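Local structure of oligopeptide ABC transporter OppAIV (Borrelia burgdorferi B31, 4GL8) at residues Val129-Ser134 against Gly429-Pro434; Lys133-Asn138 against Pro171-Met176. The protein probably binds oligopeptides for uptake by an ABC transporter, and holds a peptide of unknown identity in the crystal. All blocks are in the same frame, centred on the assembly; numbering follows the deposited sequence.

Contact 1 of 2, residues Val129-Ser134 against Gly429-Pro434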
loop_
_atom_site.group_PDB
_atom_site.type_symbol
_atom_site.label_atom_id
_atom_site.label_comp_id
_atom_site.label_asym_id
_atom_site.label_seq_id
_atom_site.Cartn_x
_atom_site.Cartn_y
_atom_site.Cartn_z
ATOM N N VAL A 129 -0.716 1.863 -13.178
ATOM C CA VAL A 129 -1.162 2.812 -14.189
ATOM C C VAL A 129 -2.684 3.082 -14.168
ATOM O O VAL A 129 -3.122 4.173 -14.543
ATOM C CB VAL A 129 -0.704 2.354 -15.594
ATOM C CG1 VAL A 129 -1.553 1.185 -16.116
ATOM C CG2 VAL A 129 -0.724 3.530 -16.558
ATOM N N ASN A 130 -3.486 2.110 -13.750
ATOM C CA ASN A 130 -4.953 2.333 -13.678
ATOM C C ASN A 130 -5.394 3.441 -12.740
ATOM O O ASN A 130 -6.399 4.103 -12.974
ATOM C CB ASN A 130 -5.694 1.051 -13.330
ATOM C CG ASN A 130 -5.870 0.175 -14.531
ATOM O OD1 ASN A 130 -5.567 0.587 -15.657
ATOM N ND2 ASN A 130 -6.388 -1.007 -14.326
ATOM N N MET A 131 -4.614 3.666 -11.697
ATOM C CA MET A 131 -4.860 4.790 -10.803
ATOM C C MET A 131 -4.750 6.152 -11.531
ATOM O O MET A 131 -5.598 7.030 -11.348
ATOM C CB MET A 131 -3.898 4.710 -9.642
ATOM C CG MET A 131 -4.044 5.860 -8.666
ATOM S SD MET A 131 -3.169 5.508 -7.140
ATOM C CE MET A 131 -4.161 4.168 -6.543
ATOM N N ILE A 132 -3.744 6.315 -12.381
ATOM C CA ILE A 132 -3.626 7.513 -13.187
ATOM C C ILE A 132 -4.765 7.658 -14.207
ATOM O O ILE A 132 -5.310 8.734 -14.358
ATOM C CB ILE A 132 -2.292 7.581 -13.957
ATOM C CG1 ILE A 132 -1.113 7.390 -13.030
ATOM C CG2 ILE A 132 -2.136 8.937 -14.624
ATOM C CD1 ILE A 132 -1.155 8.332 -11.840
ATOM N N LYS A 133 -5.077 6.577 -14.916
ATOM C CA LYS A 133 -6.113 6.560 -15.954
ATOM C C LYS A 133 -7.521 6.847 -15.434
ATOM O O LYS A 133 -8.332 7.460 -16.118
ATOM C CB LYS A 133 -6.121 5.199 -16.662
ATOM C CG LYS A 133 -4.847 4.933 -17.450
ATOM C CD LYS A 133 -4.561 3.459 -17.723
ATOM C CE LYS A 133 -5.672 2.770 -18.468
ATOM N NZ LYS A 133 -5.481 1.298 -18.430
ATOM N N SER A 134 -7.813 6.410 -14.227
ATOM C CA SER A 134 -9.126 6.641 -13.649
ATOM C C SER A 134 -9.306 8.082 -13.151
ATOM O O SER A 134 -10.416 8.490 -12.918
ATOM C CB SER A 134 -9.418 5.633 -12.513
ATOM O OG SER A 134 -8.610 5.892 -11.369
ATOM N N GLY A 429 -4.033 1.452 2.327
ATOM C CA GLY A 429 -4.642 2.591 1.647
ATOM C C GLY A 429 -3.624 3.555 1.072
ATOM O O GLY A 429 -2.620 3.890 1.716
ATOM N N ASP A 430 -3.867 3.960 -0.165
ATOM C CA ASP A 430 -2.982 4.849 -0.881
ATOM C C ASP A 430 -3.462 6.285 -0.764
ATOM O O ASP A 430 -2.740 7.178 -1.150
ATOM C CB ASP A 430 -2.928 4.436 -2.356
ATOM C CG ASP A 430 -2.362 3.014 -2.558
ATOM O OD1 ASP A 430 -1.389 2.632 -1.850
ATOM O OD2 ASP A 430 -2.895 2.295 -3.439
ATOM N N TYR A 431 -4.684 6.495 -0.279
ATOM C CA TYR A 431 -5.235 7.832 -0.088
ATOM C C TYR A 431 -6.426 7.755 0.846
ATOM O O TYR A 431 -6.945 6.680 1.076
ATOM C CB TYR A 431 -5.602 8.499 -1.440
ATOM C CG TYR A 431 -6.497 7.691 -2.369
ATOM C CD1 TYR A 431 -5.969 6.871 -3.354
ATOM C CD2 TYR A 431 -7.872 7.776 -2.272
ATOM C CE1 TYR A 431 -6.800 6.155 -4.198
ATOM C CE2 TYR A 431 -8.716 7.047 -3.109
ATOM C CZ TYR A 431 -8.178 6.235 -4.058
ATOM O OH TYR A 431 -9.042 5.519 -4.864
ATOM N N ALA A 432 -6.863 8.900 1.370
ATOM C CA ALA A 432 -7.815 8.956 2.478
ATOM C C ALA A 432 -9.282 8.862 2.004
ATOM O O ALA A 432 -10.053 9.777 2.182
ATOM C CB ALA A 432 -7.591 10.248 3.251
ATOM N N ASP A 433 -9.656 7.762 1.371
ATOM C CA ASP A 433 -11.044 7.557 0.908
ATOM C C ASP A 433 -11.262 6.055 0.708
ATOM O O ASP A 433 -10.372 5.369 0.218
ATOM C CB ASP A 433 -11.296 8.344 -0.380
ATOM C CG ASP A 433 -12.720 8.185 -0.903
ATOM O OD1 ASP A 433 -13.548 9.074 -0.623
ATOM O OD2 ASP A 433 -13.014 7.167 -1.595
ATOM N N PRO A 434 -12.424 5.529 1.104
ATOM C CA PRO A 434 -12.674 4.112 0.933
ATOM C C PRO A 434 -12.434 3.571 -0.499
ATOM O O PRO A 434 -12.211 2.376 -0.659
ATOM C CB PRO A 434 -14.141 3.985 1.320
ATOM C CG PRO A 434 -14.706 5.345 1.071
ATOM C CD PRO A 434 -13.627 6.226 1.577
#
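The helix carrying Met-131 and the loop carrying Asp-430 and Tyr-431 stay well apart as backbones, with 10.1 Å between the CA atoms of Met-131 and Asp-430, so side chains must bridge the distance. Met-131 does so from the helix. Its CG stands anti to the backbone N (chi1 178°) and the chain runs straight as far as SD, where a bend (chi3 -67°) turns the methyl so that it reaches both loop residues. Met-131 CE lies 4.1 Å from Tyr-431 CE1, arriving at the edge of the phenol ring near its plane, and 3.8 Å from Asp-430 OD2. The first is apolar packing; the second is a van der Waals approach of a methyl to a carboxylate oxygen. That carboxylate has its main polar partner elsewhere: Asp-430 OD1 hydrogen-bonds the backbone of the bound peptide. Met-131 is therefore a second-shell neighbour of a ligand-binding residue, in keeping with the peptide pocket of this solute-binding family. On the helix itself, Lys-133 NZ donates to Asn-130 OD1 at 2.9 Å, meeting the oxygen nearly end-on, with a C=O...N angle of 166°. The loop makes an inverse gamma turn centred on Ala-432, closed by Asp-433 N to Tyr-431 O at 2.9 Å. Asp-433 then caps the N of Met-435 through OD2, which also forms a salt bridge with Arg-474. The loop thus leads from strand 422-428 into helix 435-438, facing helix 129-135, while helix 173-176 touches both partners through Met-176, which packs on Met-131 and Tyr-431.

Contact 2 of 2, residues Lys133-Asn138 against Pro171-Met176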
loop_
_atom_site.group_PDB
_atom_site.type_symbol
_atom_site.label_atom_id
_atom_site.label_comp_id
_atom_site.label_asym_id
_atom_site.label_seq_id
_atom_site.Cartn_x
_atom_site.Cartn_y
_atom_site.Cartn_z
ATOM N N LYS A 133 -5.077 6.577 -14.916
ATOM C CA LYS A 133 -6.113 6.560 -15.954
ATOM C C LYS A 133 -7.521 6.847 -15.434
ATOM O O LYS A 133 -8.332 7.460 -16.118
ATOM C CB LYS A 133 -6.121 5.199 -16.662
ATOM C CG LYS A 133 -4.847 4.933 -17.450
ATOM C CD LYS A 133 -4.561 3.459 -17.723
ATOM C CE LYS A 133 -5.672 2.770 -18.468
ATOM N NZ LYS A 133 -5.481 1.298 -18.430
ATOM N N SER A 134 -7.813 6.410 -14.227
ATOM C CA SER A 134 -9.126 6.641 -13.649
ATOM C C SER A 134 -9.306 8.082 -13.151
ATOM O O SER A 134 -10.416 8.490 -12.918
ATOM C CB SER A 134 -9.418 5.633 -12.513
ATOM O OG SER A 134 -8.610 5.892 -11.369
ATOM N N VAL A 135 -8.221 8.845 -13.024
ATOM C CA VAL A 135 -8.251 10.177 -12.406
ATOM C C VAL A 135 -8.136 11.305 -13.440
ATOM O O VAL A 135 -8.945 12.238 -13.458
ATOM C CB VAL A 135 -7.087 10.279 -11.390
ATOM C CG1 VAL A 135 -6.745 11.695 -11.021
ATOM C CG2 VAL A 135 -7.436 9.502 -10.142
ATOM N N ILE A 136 -7.121 11.221 -14.281
ATOM C CA ILE A 136 -6.734 12.333 -15.132
ATOM C C ILE A 136 -7.453 12.303 -16.494
ATOM O O ILE A 136 -7.615 11.220 -17.114
ATOM C CB ILE A 136 -5.208 12.335 -15.280
ATOM C CG1 ILE A 136 -4.583 12.706 -13.939
ATOM C CG2 ILE A 136 -4.763 13.300 -16.352
ATOM C CD1 ILE A 136 -3.073 12.662 -13.967
ATOM N N LYS A 137 -7.908 13.486 -16.925
ATOM C CA LYS A 137 -8.654 13.632 -18.152
ATOM C C LYS A 137 -7.845 13.157 -19.329
ATOM O O LYS A 137 -6.697 13.550 -19.511
ATOM C CB LYS A 137 -9.069 15.085 -18.419
ATOM N N ASN A 138 -8.470 12.315 -20.133
ATOM C CA ASN A 138 -7.862 11.719 -21.309
ATOM C C ASN A 138 -6.647 10.834 -21.070
ATOM O O ASN A 138 -5.997 10.449 -22.025
ATOM C CB ASN A 138 -7.529 12.796 -22.357
ATOM C CG ASN A 138 -8.768 13.434 -22.961
ATOM O OD1 ASN A 138 -9.837 12.834 -23.031
ATOM N ND2 ASN A 138 -8.617 14.676 -23.417
ATOM N N PRO A 171 -12.534 14.853 -4.332
ATOM C CA PRO A 171 -12.076 15.546 -3.127
ATOM C C PRO A 171 -10.805 14.963 -2.542
ATOM O O PRO A 171 -10.060 15.685 -1.894
ATOM C CB PRO A 171 -13.247 15.367 -2.135
ATOM C CG PRO A 171 -14.430 15.010 -2.987
ATOM C CD PRO A 171 -13.844 14.196 -4.104
ATOM N N TYR A 172 -10.555 13.679 -2.777
ATOM C CA TYR A 172 -9.312 13.048 -2.321
ATOM C C TYR A 172 -8.146 13.107 -3.326
ATOM O O TYR A 172 -7.091 12.539 -3.092
ATOM C CB TYR A 172 -9.581 11.581 -1.949
ATOM C CG TYR A 172 -10.367 10.838 -2.981
ATOM C CD1 TYR A 172 -11.746 10.810 -2.921
ATOM C CD2 TYR A 172 -9.738 10.197 -4.041
ATOM C CE1 TYR A 172 -12.489 10.146 -3.882
ATOM C CE2 TYR A 172 -10.469 9.507 -4.994
ATOM C CZ TYR A 172 -11.852 9.493 -4.901
ATOM O OH TYR A 172 -12.605 8.850 -5.843
ATOM N N PHE A 173 -8.310 13.769 -4.458
ATOM C CA PHE A 173 -7.168 13.895 -5.405
ATOM C C PHE A 173 -5.864 14.452 -4.775
ATOM O O PHE A 173 -4.764 13.899 -4.958
ATOM C CB PHE A 173 -7.558 14.761 -6.591
ATOM C CG PHE A 173 -6.454 14.955 -7.580
ATOM C CD1 PHE A 173 -5.900 13.865 -8.233
ATOM C CD2 PHE A 173 -5.957 16.222 -7.849
ATOM C CE1 PHE A 173 -4.878 14.033 -9.145
ATOM C CE2 PHE A 173 -4.932 16.396 -8.761
ATOM C CZ PHE A 173 -4.401 15.289 -9.416
ATOM N N LEU A 174 -5.948 15.547 -4.045
ATOM C CA LEU A 174 -4.737 16.082 -3.424
ATOM C C LEU A 174 -3.996 15.024 -2.573
ATOM O O LEU A 174 -2.776 14.887 -2.642
ATOM C CB LEU A 174 -5.039 17.347 -2.593
ATOM C CG LEU A 174 -5.646 18.537 -3.350
ATOM C CD1 LEU A 174 -6.172 19.638 -2.432
ATOM C CD2 LEU A 174 -4.609 19.122 -4.304
ATOM N N ASP A 175 -4.729 14.256 -1.786
ATOM C CA ASP A 175 -4.089 13.302 -0.891
ATOM C C ASP A 175 -3.432 12.165 -1.706
ATOM O O ASP A 175 -2.421 11.597 -1.327
ATOM C CB ASP A 175 -5.116 12.767 0.102
ATOM C CG ASP A 175 -4.477 12.005 1.200
ATOM O OD1 ASP A 175 -3.699 12.607 1.960
ATOM O OD2 ASP A 175 -4.726 10.797 1.285
ATOM N N MET A 176 -4.008 11.932 -2.869
ATOM C CA MET A 176 -3.590 10.955 -3.856
ATOM C C MET A 176 -2.216 11.283 -4.458
ATOM O O MET A 176 -1.442 10.383 -4.806
ATOM C CB MET A 176 -4.688 10.985 -4.925
ATOM C CG MET A 176 -4.735 9.913 -5.946
ATOM S SD MET A 176 -6.403 9.976 -6.681
ATOM C CE MET A 176 -6.365 8.294 -7.260
#
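The Phe-173 ring meets Val-135 obliquely: CG1 of the valine lies 3.5 Å from CE1 and 3.6 Å from CD1 of the phenyl, and the Tyr-91 ring packs against the same phenyl edge-to-face. This is a small hydrophobic cluster of a family 5 solute-binding protein, where helix 129-135 faces the short helix 173-176, beside the five-stranded antiparallel sheet that includes strands 90-95 and 161-165. The backbones approach to 8.0 Å between the CA atoms of Val-135 and Phe-173, and both side chains set out toward the opposite segment. Val-135 divides its branches between two partners. With CG1 anti to the backbone N (chi1 162°), that methyl is directed at the phenyl, whereas CG2, beside the backbone N, is directed at Met-176. The extended methionine chain passes alongside the valine, the two pointing opposite ways. The contact is made purely by carbon and sulfur atoms, all three residues being buried. Leu-166 touches both Val-135 and Phe-173, and Ile-164 of strand 161-165 packs on Phe-173 and Ile-136, so the cluster continues onto the sheet. Backbone hydrogen bonds between Val-135 and Lys-167 and between Lys-137 and Thr-165 tie Val-135 and the loop that follows to this strand and the residues after it. Packing is tight at the methionine end, where Val-135 CG2 lies 3.6 Å from Met-176 SD and 3.3 Å from Met-176 CE.

Overall arrangement
Both contacts are buried and start from helix 129-135, with centres about 7 Å apart. Contact 1 lies nearer the middle of the chain, its centre about 10 Å from that of the chain against 17 Å for contact 2, and its chemistry is mixed, apolar and charged groups meeting close to the bound peptide. Contact 2 is wholly apolar and backs onto the five-stranded sheet. Their second segments are joined directly as well. Asp-175 OD2 probably accepts a hydrogen bond from Ala-432 N at 2.9 Å, and the rings of Tyr-172 and Tyr-431 meet with planes about 5° apart, linking 171-176 to the loop 429-434, whose Asp-430 holds the peptide backbone.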